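Local coordinates for membrane-bound lytic murein transglycosylase A (Burkholderia pseudomallei, PDB 6QK4), which probably cleaves the glycosidic linkage between MurNAc and GlcNAc in peptidoglycan, leaving a 1,6-anhydro bond on the MurNAc residue, at residues Asp160-Phe165 against Gly217-Ala222; Pro194-Gly199 against Thr235-Val240. One frame throughout, in Å; residues are numbered along the deposited sequence.

Contact 1. Residues Asp160-Phe165 against Gly217-Ala222; sequences DPIEAF and GIKAWA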
ATOM      1  N   ASP A 160      -4.834 -13.841 -14.977  1.00 36.97           N
ATOM      2  CA  ASP A 160      -3.907 -13.051 -15.748  1.00 36.18           C
ATOM      3  C   ASP A 160      -2.490 -13.419 -15.312  1.00 34.50           C
ATOM      4  O   ASP A 160      -2.217 -13.445 -14.099  1.00 34.17           O
ATOM      5  CB  ASP A 160      -4.178 -11.567 -15.497  1.00 44.00           C
ATOM      6  CG  ASP A 160      -3.385 -10.681 -16.406  1.00 50.68           C
ATOM      7  OD1 ASP A 160      -2.157 -10.623 -16.240  1.00 49.17           O
ATOM      8  OD2 ASP A 160      -3.997 -10.078 -17.309  1.00 54.77           O
ATOM      9  N   PRO A 161      -1.575 -13.675 -16.248  1.00 33.30           N
ATOM     10  CA  PRO A 161      -0.221 -14.124 -15.855  1.00 34.68           C
ATOM     11  C   PRO A 161       0.634 -12.937 -15.431  1.00 33.33           C
ATOM     12  O   PRO A 161       1.560 -13.110 -14.626  1.00 33.93           O
ATOM     13  CB  PRO A 161       0.308 -14.818 -17.124  1.00 34.80           C
ATOM     14  CG  PRO A 161      -0.398 -14.133 -18.240  1.00 36.11           C
ATOM     15  CD  PRO A 161      -1.799 -13.782 -17.695  1.00 35.34           C
ATOM     16  N   ILE A 162       0.309 -11.743 -15.940  1.00 33.28           N
ATOM     17  CA  ILE A 162       1.002 -10.517 -15.521  1.00 31.56           C
ATOM     18  C   ILE A 162       0.627 -10.144 -14.091  1.00 30.95           C
ATOM     19  O   ILE A 162       1.496  -9.813 -13.274  1.00 29.90           O
ATOM     20  CB  ILE A 162       0.708  -9.342 -16.484  1.00 35.50           C
ATOM     21  CG1 ILE A 162       1.014  -9.715 -17.940  1.00 40.00           C
ATOM     22  CG2 ILE A 162       1.464  -8.071 -16.040  1.00 33.14           C
ATOM     23  CD1 ILE A 162       2.476  -9.852 -18.239  1.00 40.51           C
ATOM     24  N   GLU A 163      -0.666 -10.218 -13.745  1.00 31.22           N
ATOM     25  CA  GLU A 163      -1.055 -10.036 -12.348  1.00 29.19           C
ATOM     26  C   GLU A 163      -0.401 -11.060 -11.422  1.00 28.72           C
ATOM     27  O   GLU A 163      -0.012 -10.717 -10.302  1.00 28.34           O
ATOM     28  CB  GLU A 163      -2.572 -10.099 -12.201  1.00 30.43           C
ATOM     29  CG  GLU A 163      -3.277  -9.040 -13.020  1.00 36.63           C
ATOM     30  CD  GLU A 163      -4.792  -9.025 -12.859  1.00 42.09           C
ATOM     31  OE1 GLU A 163      -5.308  -9.521 -11.849  1.00 42.72           O
ATOM     32  OE2 GLU A 163      -5.466  -8.478 -13.770  1.00 46.46           O
ATOM     33  N   ALA A 164      -0.334 -12.334 -11.838  1.00 30.66           N
ATOM     34  CA  ALA A 164       0.328 -13.347 -11.023  1.00 30.26           C
ATOM     35  C   ALA A 164       1.789 -12.981 -10.782  1.00 31.50           C
ATOM     36  O   ALA A 164       2.304 -13.099  -9.667  1.00 30.79           O
ATOM     37  CB  ALA A 164       0.241 -14.718 -11.727  1.00 30.79           C
ATOM     38  N   PHE A 165       2.464 -12.547 -11.837  1.00 27.28           N
ATOM     39  CA  PHE A 165       3.849 -12.117 -11.750  1.00 31.31           C
ATOM     40  C   PHE A 165       4.016 -10.993 -10.748  1.00 29.25           C
ATOM     41  O   PHE A 165       4.951 -11.002  -9.943  1.00 30.85           O
ATOM     42  CB  PHE A 165       4.297 -11.665 -13.131  1.00 34.09           C
ATOM     43  CG  PHE A 165       5.727 -11.282 -13.216  1.00 34.40           C
ATOM     44  CD1 PHE A 165       6.139  -9.974 -12.904  1.00 33.22           C
ATOM     45  CD2 PHE A 165       6.683 -12.228 -13.647  1.00 37.31           C
ATOM     46  CE1 PHE A 165       7.490  -9.592 -13.018  1.00 34.13           C
ATOM     47  CE2 PHE A 165       8.053 -11.853 -13.790  1.00 36.91           C
ATOM     48  CZ  PHE A 165       8.440 -10.546 -13.480  1.00 34.67           C
ATOM     49  N   GLY A 217       0.831  -0.739 -18.516  1.00 35.35           N
ATOM     50  CA  GLY A 217       1.460  -0.720 -19.843  1.00 34.29           C
ATOM     51  C   GLY A 217       1.997  -2.087 -20.231  1.00 38.51           C
ATOM     52  O   GLY A 217       1.947  -2.489 -21.411  1.00 39.79           O
ATOM     53  N   ILE A 218       2.496  -2.831 -19.239  1.00 36.91           N
ATOM     54  CA  ILE A 218       2.980  -4.179 -19.483  1.00 35.32           C
ATOM     55  C   ILE A 218       1.817  -5.090 -19.861  1.00 39.76           C
ATOM     56  O   ILE A 218       1.900  -5.862 -20.835  1.00 39.07           O
ATOM     57  CB  ILE A 218       3.739  -4.679 -18.242  1.00 31.61           C
ATOM     58  CG1 ILE A 218       4.997  -3.801 -18.006  1.00 31.29           C
ATOM     59  CG2 ILE A 218       4.045  -6.218 -18.377  1.00 33.33           C
ATOM     60  CD1 ILE A 218       5.708  -4.094 -16.714  1.00 32.96           C
ATOM     61  N   LYS A 219       0.699  -4.988 -19.130  1.00 40.98           N
ATOM     62  CA  LYS A 219      -0.497  -5.749 -19.509  1.00 44.15           C
ATOM     63  C   LYS A 219      -0.922  -5.424 -20.930  1.00 47.59           C
ATOM     64  O   LYS A 219      -1.398  -6.301 -21.662  1.00 51.83           O
ATOM     65  CB  LYS A 219      -1.664  -5.450 -18.567  1.00 42.66           C
ATOM     66  CG  LYS A 219      -1.622  -6.085 -17.196  1.00 44.70           C
ATOM     67  CD  LYS A 219      -3.020  -6.010 -16.555  1.00 49.07           C
ATOM     68  CE  LYS A 219      -2.983  -6.269 -15.071  1.00 48.14           C
ATOM     69  NZ  LYS A 219      -3.931  -5.429 -14.244  1.00 44.87           N
ATOM     70  N   ALA A 220      -0.780  -4.161 -21.341  1.00 46.50           N
ATOM     71  CA  ALA A 220      -1.246  -3.800 -22.670  1.00 47.45           C
ATOM     72  C   ALA A 220      -0.341  -4.424 -23.719  1.00 49.32           C
ATOM     73  O   ALA A 220      -0.811  -5.034 -24.695  1.00 52.29           O
ATOM     74  CB  ALA A 220      -1.303  -2.279 -22.812  1.00 47.11           C
ATOM     75  N   TRP A 221       0.972  -4.312 -23.506  1.00 48.01           N
ATOM     76  CA  TRP A 221       1.939  -4.954 -24.392  1.00 47.97           C
ATOM     77  C   TRP A 221       1.709  -6.459 -24.487  1.00 49.83           C
ATOM     78  O   TRP A 221       1.846  -7.042 -25.567  1.00 51.86           O
ATOM     79  CB  TRP A 221       3.352  -4.665 -23.899  1.00 46.44           C
ATOM     80  CG  TRP A 221       4.403  -5.200 -24.810  1.00 48.53           C
ATOM     81  CD1 TRP A 221       5.055  -4.527 -25.817  1.00 49.17           C
ATOM     82  CD2 TRP A 221       4.950  -6.522 -24.791  1.00 52.96           C
ATOM     83  NE1 TRP A 221       5.967  -5.362 -26.437  1.00 51.47           N
ATOM     84  CE2 TRP A 221       5.921  -6.592 -25.825  1.00 53.09           C
ATOM     85  CE3 TRP A 221       4.708  -7.660 -24.009  1.00 53.71           C
ATOM     86  CZ2 TRP A 221       6.650  -7.753 -26.078  1.00 52.59           C
ATOM     87  CZ3 TRP A 221       5.431  -8.815 -24.265  1.00 54.33           C
ATOM     88  CH2 TRP A 221       6.390  -8.849 -25.285  1.00 51.26           C
ATOM     89  N   ALA A 222       1.404  -7.103 -23.359  1.00 48.39           N
ATOM     90  CA  ALA A 222       1.104  -8.535 -23.349  1.00 49.23           C
ATOM     91  C   ALA A 222      -0.145  -8.844 -24.164  1.00 53.61           C
ATOM     92  O   ALA A 222      -0.175  -9.835 -24.909  1.00 51.54           O
ATOM     93  CB  ALA A 222       0.935  -9.019 -21.907  1.00 46.12           C
TER

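Contact 2. Residues Pro194-Gly199 against Thr235-Val240; sequences PYRSIG and TNPRFV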
ATOM      1  N   PRO A 194      18.027 -14.447  -8.845  1.00 47.59           N
ATOM      2  CA  PRO A 194      17.967 -12.978  -8.875  1.00 48.20           C
ATOM      3  C   PRO A 194      16.693 -12.458  -9.531  1.00 49.70           C
ATOM      4  O   PRO A 194      16.215 -13.018 -10.520  1.00 48.80           O
ATOM      5  CB  PRO A 194      19.203 -12.588  -9.697  1.00 49.83           C
ATOM      6  CG  PRO A 194      20.066 -13.800  -9.716  1.00 49.10           C
ATOM      7  CD  PRO A 194      19.172 -14.981  -9.600  1.00 47.60           C
ATOM      8  N   TYR A 195      16.154 -11.364  -8.975  1.00 48.40           N
ATOM      9  CA  TYR A 195      15.060 -10.638  -9.619  1.00 48.24           C
ATOM     10  C   TYR A 195      15.581  -9.854 -10.818  1.00 47.59           C
ATOM     11  O   TYR A 195      16.672  -9.272 -10.776  1.00 49.47           O
ATOM     12  CB  TYR A 195      14.371  -9.680  -8.628  1.00 49.24           C
ATOM     13  CG  TYR A 195      13.285  -8.836  -9.266  1.00 50.47           C
ATOM     14  CD1 TYR A 195      12.110  -9.421  -9.722  1.00 49.35           C
ATOM     15  CD2 TYR A 195      13.434  -7.463  -9.437  1.00 51.24           C
ATOM     16  CE1 TYR A 195      11.108  -8.671 -10.337  1.00 48.79           C
ATOM     17  CE2 TYR A 195      12.422  -6.696 -10.046  1.00 52.23           C
ATOM     18  CZ  TYR A 195      11.261  -7.307 -10.483  1.00 51.28           C
ATOM     19  OH  TYR A 195      10.245  -6.594 -11.097  1.00 50.87           O
ATOM     20  N   ARG A 196      14.793  -9.831 -11.893  1.00 44.66           N
ATOM     21  CA  ARG A 196      15.075  -8.991 -13.055  1.00 46.23           C
ATOM     22  C   ARG A 196      13.760  -8.446 -13.576  1.00 46.90           C
ATOM     23  O   ARG A 196      12.891  -9.216 -13.997  1.00 44.78           O
ATOM     24  CB  ARG A 196      15.804  -9.763 -14.168  1.00 48.02           C
ATOM     25  CG  ARG A 196      17.012 -10.518 -13.692  1.00 54.28           C
ATOM     26  CD  ARG A 196      17.922 -10.906 -14.832  1.00 63.19           C
ATOM     27  NE  ARG A 196      19.007 -11.753 -14.334  1.00 71.26           N
ATOM     28  CZ  ARG A 196      19.537 -12.779 -14.997  1.00 76.67           C
ATOM     29  NH1 ARG A 196      19.100 -13.087 -16.216  1.00 78.31           N
ATOM     30  NH2 ARG A 196      20.520 -13.487 -14.446  1.00 79.15           N
ATOM     31  N   SER A 197      13.635  -7.129 -13.600  1.00 46.02           N
ATOM     32  CA  SER A 197      12.358  -6.519 -13.924  1.00 44.91           C
ATOM     33  C   SER A 197      12.007  -6.663 -15.411  1.00 40.88           C
ATOM     34  O   SER A 197      12.766  -6.252 -16.298  1.00 40.80           O
ATOM     35  CB  SER A 197      12.384  -5.036 -13.523  1.00 46.00           C
ATOM     36  OG  SER A 197      11.590  -4.331 -14.444  1.00 45.99           O
ATOM     37  N   ILE A 198      10.812  -7.197 -15.688  1.00 37.44           N
ATOM     38  CA  ILE A 198      10.347  -7.268 -17.062  1.00 33.78           C
ATOM     39  C   ILE A 198      10.014  -5.888 -17.626  1.00 36.78           C
ATOM     40  O   ILE A 198      10.036  -5.702 -18.843  1.00 37.35           O
ATOM     41  CB  ILE A 198       9.163  -8.236 -17.179  1.00 33.44           C
ATOM     42  CG1 ILE A 198       7.951  -7.747 -16.330  1.00 33.28           C
ATOM     43  CG2 ILE A 198       9.611  -9.616 -16.751  1.00 31.88           C
ATOM     44  CD1 ILE A 198       6.659  -8.602 -16.531  1.00 34.97           C
ATOM     45  N   GLY A 199       9.664  -4.912 -16.781  1.00 37.77           N
ATOM     46  CA  GLY A 199       9.479  -3.567 -17.310  1.00 36.09           C
ATOM     47  C   GLY A 199      10.769  -2.996 -17.887  1.00 36.39           C
ATOM     48  O   GLY A 199      10.769  -2.395 -18.960  1.00 39.27           O
ATOM     49  N   THR A 235      12.322 -14.099 -18.504  1.00 38.26           N
ATOM     50  CA  THR A 235      13.529 -13.304 -18.323  1.00 38.44           C
ATOM     51  C   THR A 235      13.779 -12.937 -16.864  1.00 37.46           C
ATOM     52  O   THR A 235      14.833 -12.367 -16.579  1.00 41.42           O
ATOM     53  CB  THR A 235      13.479 -12.028 -19.166  1.00 39.69           C
ATOM     54  OG1 THR A 235      12.496 -11.145 -18.626  1.00 39.06           O
ATOM     55  CG2 THR A 235      13.157 -12.332 -20.607  1.00 41.25           C
ATOM     56  N   ASN A 236      12.830 -13.197 -15.938  1.00 33.85           N
ATOM     57  CA  ASN A 236      13.035 -13.007 -14.510  1.00 32.40           C
ATOM     58  C   ASN A 236      13.281 -14.351 -13.849  1.00 37.95           C
ATOM     59  O   ASN A 236      12.321 -15.099 -13.607  1.00 39.55           O
ATOM     60  CB  ASN A 236      11.818 -12.314 -13.859  1.00 32.15           C
ATOM     61  CG  ASN A 236      11.922 -12.274 -12.342  1.00 35.88           C
ATOM     62  OD1 ASN A 236      13.028 -12.276 -11.807  1.00 38.83           O
ATOM     63  ND2 ASN A 236      10.774 -12.253 -11.621  1.00 38.13           N
ATOM     64  N   PRO A 237      14.513 -14.684 -13.474  1.00 42.24           N
ATOM     65  CA  PRO A 237      14.757 -16.019 -12.904  1.00 43.04           C
ATOM     66  C   PRO A 237      14.122 -16.222 -11.542  1.00 41.64           C
ATOM     67  O   PRO A 237      13.891 -17.376 -11.146  1.00 37.86           O
ATOM     68  CB  PRO A 237      16.292 -16.117 -12.839  1.00 45.78           C
ATOM     69  CG  PRO A 237      16.781 -14.728 -12.897  1.00 45.50           C
ATOM     70  CD  PRO A 237      15.745 -13.888 -13.632  1.00 43.46           C
ATOM     71  N   ARG A 238      13.803 -15.150 -10.819  1.00 40.01           N
ATOM     72  CA  ARG A 238      13.208 -15.334  -9.506  1.00 39.97           C
ATOM     73  C   ARG A 238      11.781 -15.870  -9.615  1.00 36.92           C
ATOM     74  O   ARG A 238      11.035 -15.514 -10.540  1.00 38.38           O
ATOM     75  CB  ARG A 238      13.225 -14.011  -8.740  1.00 40.86           C
ATOM     76  CG  ARG A 238      12.916 -14.179  -7.284  1.00 45.85           C
ATOM     77  CD  ARG A 238      13.075 -12.851  -6.600  1.00 50.92           C
ATOM     78  NE  ARG A 238      12.969 -12.953  -5.149  1.00 56.07           N
ATOM     79  CZ  ARG A 238      13.877 -13.525  -4.351  1.00 60.74           C
ATOM     80  NH1 ARG A 238      14.980 -14.089  -4.855  1.00 62.73           N
ATOM     81  NH2 ARG A 238      13.674 -13.550  -3.038  1.00 61.44           N
ATOM     82  N   PHE A 239      11.425 -16.744  -8.673  1.00 32.36           N
ATOM     83  CA  PHE A 239      10.111 -17.390  -8.566  1.00 31.59           C
ATOM     84  C   PHE A 239       9.661 -17.434  -7.108  1.00 36.92           C
ATOM     85  O   PHE A 239      10.348 -18.009  -6.256  1.00 38.49           O
ATOM     86  CB  PHE A 239      10.115 -18.823  -9.142  1.00 30.89           C
ATOM     87  CG  PHE A 239       8.747 -19.309  -9.495  1.00 31.72           C
ATOM     88  CD1 PHE A 239       8.192 -18.984 -10.739  1.00 30.47           C
ATOM     89  CD2 PHE A 239       7.982 -20.001  -8.572  1.00 32.47           C
ATOM     90  CE1 PHE A 239       6.899 -19.416 -11.058  1.00 28.70           C
ATOM     91  CE2 PHE A 239       6.683 -20.414  -8.862  1.00 34.05           C
ATOM     92  CZ  PHE A 239       6.138 -20.100 -10.107  1.00 31.52           C
ATOM     93  N   VAL A 240       8.461 -16.918  -6.825  1.00 34.71           N
ATOM     94  CA  VAL A 240       7.969 -16.802  -5.461  1.00 35.27           C
ATOM     95  C   VAL A 240       6.790 -17.738  -5.266  1.00 30.93           C
ATOM     96  O   VAL A 240       5.913 -17.834  -6.128  1.00 29.98           O
ATOM     97  CB  VAL A 240       7.587 -15.338  -5.176  1.00 34.30           C
ATOM     98  CG1 VAL A 240       6.866 -15.177  -3.822  1.00 35.83           C
ATOM     99  CG2 VAL A 240       8.823 -14.439  -5.320  1.00 32.87           C
TER

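Contact 1. Residues Asp160-Phe165 against Gly217-Ala222
With chi1 at -54°, Ile162 tucks CG1 beside its backbone N and leaves CG2 trans to that N, toward helix 215-224, and Ile218 presents its own CG2 through a similar first torsion. The two branches meet with Ile162 CG2 3.9 Å from Ile218 CG2. The other arm of Ile162 folds toward the far end of the partner segment, where CG1 lies 4.0 Å from Ala222 CB and CD1 touches both that methyl and Ile218 CG2. Ile162 also runs alongside Lys219 in the opposite sense, its CG2 resting 3.8 Å from Lys219 CG. One isoleucine thus spans Ile218, Lys219 and Ala222, a little over one turn of the opposing helix.

Beyond this apolar patch, the aliphatic chain of Lys219 continues across Glu163, with Lys219 CE 3.5 Å from Glu163 CG. A bend at the end of the lysine brings NZ to Glu163 OE2 in a salt bridge of 3.4 Å, weak as a hydrogen bond. The stronger partner of the ammonium is Asp326, by salt bridge, and Gln216 accepts a hydrogen bond; Glu163 is a weaker third. Asp160, whose OD2 lies near the lysine, would probably add to the negative field there. It is the N-cap of helix 161-170: its OD1 accepts a fairly straight bond from Glu163 N at 2.9 Å, which reaches the anti side of OD1 from 34° out of the carboxylate plane, and a weaker, bent one from Ile162 N, fixing the turn that carries both contact residues.

The two helical segments run roughly antiparallel, 145° between their directions, with axes 10.3 Å apart at closest approach. Leu233 of helix 229-234 packs on Ile162, Ile198 and Leu202 of helix 198-204 pack on Ile218, and strand 123-126 lies against Pro161 and Ala164.

Contact 2. Residues Pro194-Gly199 against Thr235-Val240
An Asx turn at Asn236, in the loop between helix 229-234 and strand 240-244, forms the centre of this contact with the extended residues that lead into helix 198-204. Asn236 OD1 accepts from Arg238 N within its own loop at 3.1 Å and from Arg196 N across the contact at 3.0 Å. The two donors approach from opposite faces of the amide, each well above the carbonyl plane, so the oxygen is gripped from both sides and the side chain is held against rotation. With CG anti to the backbone N (chi1 172°), the amide reaches across to the backbone of Tyr195 and Arg196. The Tyr195 ring stands almost perpendicular to it, the planes 83° apart, and Tyr195 CD1 lies 3.7 Å from Asn236 ND2.

Pro237 packs into the angle between Pro194 and Arg196. Its CG comes to 3.0 Å from Pro194 O, a tight approach, while its CD lies 3.6 Å from Arg196 CG. The extended Arg196 chain crosses the proline at about a right angle, and its guanidinium is set with one face over Pro237 CG, 3.9 Å from the plane. The aliphatic part of Arg238 passes Tyr195, with Arg238 CD 4.0 Å from Tyr195 CB; its NH1 end bonds to Gln193 O. Nearer the helix start, Ile198 CG2 meets Thr235 OG1 at 3.8 Å, a hydroxyl already bonded to Leu232 O.

Arg141 bonds to the carbonyls of Asn236 and Arg238, holding the loop to helix 141-147. The arrangement is that of an Asx turn whose acceptor oxygen also takes a backbone N-H from a second loop, here joining two connections within the MltA specific insert domain.

How the contacts relate
Along the chain, residues 160-165 begin helix 161-170, and after strands 173-177 and 182-190 comes the loop at 194-199 leading into helix 198-204. Helix 215-224 then returns to 160-165 and closes contact 1. Helix 229-234 follows, and 235-240, which runs into strand 240-244, closes contact 2; that strand pairs with strand 182-190. The segments alternate, so the two closures cross rather than nest. They are 14 Å apart between centres and touch directly: Phe165 packs on Ile198 and Asn236, and Ile218 on Ile198 and Gly199. Together they tie helices 161-170, 198-204, 215-224 and 229-234 into one cluster within the MltA specific insert domain.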